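Side-chain contact in xyloglucan-specific endo-beta-1,4-glucanase BoGH5A (Bacteroides ovatus, PDB 3ZMR), which cleaves the beta-1,4-glucan backbone of xyloglucans internally, with retention of the anomeric configuration, releasing xyloglucan oligosaccharides: residues 379-384 and 430-435. Residues are numbered along the deposited sequence; the frame is centred on the assembly and turned at random.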
ATOM      1  N   SER A 379      -5.819  -8.302  14.355  1.00  9.78           N
ATOM      2  CA  SER A 379      -4.893  -8.037  15.468  1.00 10.33           C
ATOM      3  C   SER A 379      -3.434  -8.342  15.116  1.00  8.94           C
ATOM      4  O   SER A 379      -2.522  -7.782  15.733  1.00 12.08           O
ATOM      5  CB  SER A 379      -5.314  -8.766  16.734  1.00 12.94           C
ATOM      6  OG  SER A 379      -5.050 -10.126  16.688  1.00 17.99           O
ATOM      7  N   SER A 380      -3.193  -9.209  14.130  1.00  9.17           N
ATOM      8  CA  SER A 380      -1.827  -9.528  13.689  1.00 10.48           C
ATOM      9  C   SER A 380      -1.094  -8.289  13.118  1.00 11.30           C
ATOM     10  O   SER A 380       0.121  -8.233  13.069  1.00 11.35           O
ATOM     11  CB  SER A 380      -1.805 -10.717  12.694  1.00 11.68           C
ATOM     12  OG  SER A 380      -2.240 -10.332  11.394  1.00 10.59           O
ATOM     13  N   LEU A 381      -1.863  -7.289  12.728  1.00  9.45           N
ATOM     14  CA  LEU A 381      -1.331  -5.996  12.258  1.00  9.92           C
ATOM     15  C   LEU A 381      -0.763  -5.107  13.360  1.00  9.92           C
ATOM     16  O   LEU A 381      -0.159  -4.069  13.077  1.00 10.29           O
ATOM     17  CB  LEU A 381      -2.396  -5.240  11.462  1.00  8.80           C
ATOM     18  CG  LEU A 381      -2.775  -5.927  10.129  1.00 13.58           C
ATOM     19  CD1 LEU A 381      -4.094  -5.334   9.641  1.00 15.08           C
ATOM     20  CD2 LEU A 381      -1.651  -5.720   9.128  1.00 16.45           C
ATOM     21  N   ASN A 382      -0.909  -5.557  14.611  1.00 10.64           N
ATOM     22  CA  ASN A 382      -0.297  -4.865  15.762  1.00 10.71           C
ATOM     23  C   ASN A 382       1.206  -4.695  15.627  1.00 11.25           C
ATOM     24  O   ASN A 382       1.768  -3.757  16.164  1.00 10.63           O
ATOM     25  CB  ASN A 382      -0.721  -5.481  17.125  1.00 12.33           C
ATOM     26  CG  ASN A 382      -0.160  -6.869  17.445  1.00 18.20           C
ATOM     27  OD1 ASN A 382       0.517  -7.522  16.685  1.00 21.28           O
ATOM     28  ND2 ASN A 382      -0.486  -7.327  18.667  1.00 37.11           N
ATOM     29  N   VAL A 383       1.858  -5.590  14.886  1.00 10.34           N
ATOM     30  CA  VAL A 383       3.307  -5.472  14.656  1.00 13.32           C
ATOM     31  C   VAL A 383       3.646  -4.136  13.963  1.00 11.84           C
ATOM     32  O   VAL A 383       4.655  -3.504  14.270  1.00 14.84           O
ATOM     33  CB  VAL A 383       3.876  -6.686  13.896  1.00 13.93           C
ATOM     34  CG1 VAL A 383       3.342  -6.787  12.480  1.00 13.09           C
ATOM     35  CG2 VAL A 383       5.392  -6.636  13.879  1.00 22.40           C
ATOM     36  N   PHE A 384       2.784  -3.699  13.048  1.00  9.58           N
ATOM     37  CA  PHE A 384       2.948  -2.397  12.412  1.00  8.94           C
ATOM     38  C   PHE A 384       2.614  -1.247  13.343  1.00  9.04           C
ATOM     39  O   PHE A 384       3.412  -0.310  13.491  1.00  8.88           O
ATOM     40  CB  PHE A 384       2.130  -2.333  11.093  1.00  8.37           C
ATOM     41  CG  PHE A 384       2.592  -3.357  10.110  1.00  9.16           C
ATOM     42  CD1 PHE A 384       3.808  -3.219   9.490  1.00 11.61           C
ATOM     43  CD2 PHE A 384       1.850  -4.492   9.849  1.00 11.13           C
ATOM     44  CE1 PHE A 384       4.305  -4.198   8.650  1.00 14.46           C
ATOM     45  CE2 PHE A 384       2.343  -5.473   8.995  1.00 11.98           C
ATOM     46  CZ  PHE A 384       3.545  -5.313   8.375  1.00 15.97           C
ATOM     47  N   ASN A 430      -7.856  -2.119  17.166  1.00 11.17           N
ATOM     48  CA  ASN A 430      -6.496  -2.342  16.690  1.00 15.08           C
ATOM     49  C   ASN A 430      -5.850  -1.108  16.052  1.00 10.10           C
ATOM     50  O   ASN A 430      -4.744  -1.201  15.486  1.00 12.42           O
ATOM     51  CB  ASN A 430      -6.482  -3.548  15.757  1.00 12.86           C
ATOM     52  CG  ASN A 430      -6.548  -4.836  16.532  1.00 17.95           C
ATOM     53  OD1 ASN A 430      -5.561  -5.219  17.150  1.00 20.51           O
ATOM     54  ND2 ASN A 430      -7.710  -5.487  16.545  1.00 14.99           N
ATOM     55  N   LYS A 431      -6.531   0.021  16.148  1.00  9.75           N
ATOM     56  CA  LYS A 431      -6.053   1.322  15.646  1.00 13.29           C
ATOM     57  C   LYS A 431      -5.894   1.357  14.120  1.00 11.34           C
ATOM     58  O   LYS A 431      -5.086   2.116  13.602  1.00 15.53           O
ATOM     59  CB  LYS A 431      -4.762   1.756  16.372  1.00 13.28           C
ATOM     60  CG  LYS A 431      -4.915   1.812  17.905  1.00 16.48           C
ATOM     61  CD  LYS A 431      -3.705   2.483  18.542  1.00 24.57           C
ATOM     62  CE  LYS A 431      -3.822   2.642  20.052  1.00 41.34           C
ATOM     63  NZ  LYS A 431      -4.113   1.337  20.694  1.00 37.56           N
ATOM     64  N   LEU A 432      -6.668   0.527  13.418  1.00  9.35           N
ATOM     65  CA  LEU A 432      -6.698   0.467  11.948  1.00  8.18           C
ATOM     66  C   LEU A 432      -7.808   1.373  11.428  1.00  7.21           C
ATOM     67  O   LEU A 432      -8.852   1.542  12.079  1.00 12.47           O
ATOM     68  CB  LEU A 432      -6.966  -0.967  11.469  1.00  9.34           C
ATOM     69  CG  LEU A 432      -6.250  -2.082  12.226  1.00  9.66           C
ATOM     70  CD1 LEU A 432      -6.717  -3.417  11.679  1.00 10.36           C
ATOM     71  CD2 LEU A 432      -4.734  -1.947  12.162  1.00 10.43           C
ATOM     72  N   VAL A 433      -7.597   1.964  10.259  1.00  9.55           N
ATOM     73  CA  VAL A 433      -8.583   2.846   9.648  1.00  8.61           C
ATOM     74  C   VAL A 433      -9.412   2.097   8.598  1.00  8.94           C
ATOM     75  O   VAL A 433      -8.861   1.702   7.578  1.00  9.33           O
ATOM     76  CB  VAL A 433      -7.906   4.047   8.932  1.00 10.81           C
ATOM     77  CG1 VAL A 433      -8.925   4.959   8.277  1.00 11.15           C
ATOM     78  CG2 VAL A 433      -7.024   4.827   9.909  1.00 13.65           C
ATOM     79  N   PRO A 434     -10.718   1.905   8.851  1.00  8.23           N
ATOM     80  CA  PRO A 434     -11.511   1.049   7.952  1.00  8.66           C
ATOM     81  C   PRO A 434     -12.259   1.844   6.883  1.00  7.72           C
ATOM     82  O   PRO A 434     -13.013   2.754   7.231  1.00  8.54           O
ATOM     83  CB  PRO A 434     -12.498   0.394   8.908  1.00 11.63           C
ATOM     84  CG  PRO A 434     -12.766   1.450   9.911  1.00 11.82           C
ATOM     85  CD  PRO A 434     -11.448   2.172  10.105  1.00  8.98           C
ATOM     86  N   LEU A 435     -12.054   1.503   5.615  1.00  7.18           N
ATOM     87  CA  LEU A 435     -12.734   2.151   4.474  1.00  7.27           C
ATOM     88  C   LEU A 435     -13.633   1.145   3.726  1.00  6.78           C
ATOM     89  O   LEU A 435     -13.174   0.166   3.167  1.00  9.14           O
ATOM     90  CB  LEU A 435     -11.727   2.776   3.506  1.00  7.61           C
ATOM     91  CG  LEU A 435     -10.604   3.618   4.099  1.00  9.97           C
ATOM     92  CD1 LEU A 435      -9.751   4.173   2.969  1.00 11.10           C
ATOM     93  CD2 LEU A 435     -11.170   4.718   4.945  1.00 12.66           C
TER
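In both L381 and L432 the first torsion sets CG anti to the carbonyl carbon and beside the backbone N (chi1 -67° and -41°), and the two isobutyl groups, whose CB atoms each point toward the other segment, meet crossed at about a right angle. The closest touch is between methyls, CD1 of L381 lying 3.8 Å from CD1 of L432, while CD2 of L432 comes to 4.1 Å from CB of L381. N430 has a first torsion of the same class (chi1 -77°), which lays its carboxamide against the backbone of S379: OD1 of N430 is 3.3 Å from CA of S379 and 3.6 Å from its CB. OD1 meets carbon here, while ND2 of N430 donates to the carbonyl of T426, one turn back in the chain, and more weakly to OE1 of E375; OG of S379 bonds to the carbonyl of E375. An alanine in place of N430 would probably leave the T426 carbonyl without this amide donor and open a gap beside CA and CB of S379. The example shows a helix-to-strand link and a turn between helices of a (beta/alpha)8 barrel packing through one leucine pair and one asparagine. A Schellman motif with K431 as C-prime residue ends helix 406-429, and the chain passes through L432 into strand 433-436, the last of the eight. Across the contact from N430 and L432, S379 to N382 form a type I turn joining helices 371-379 and 382-386. Beyond the leucine pair, L381 also touches V313 of helix 313-319, and L432 rests on C427 of helix 406-429 and V391 of the adjacent strand 391-396.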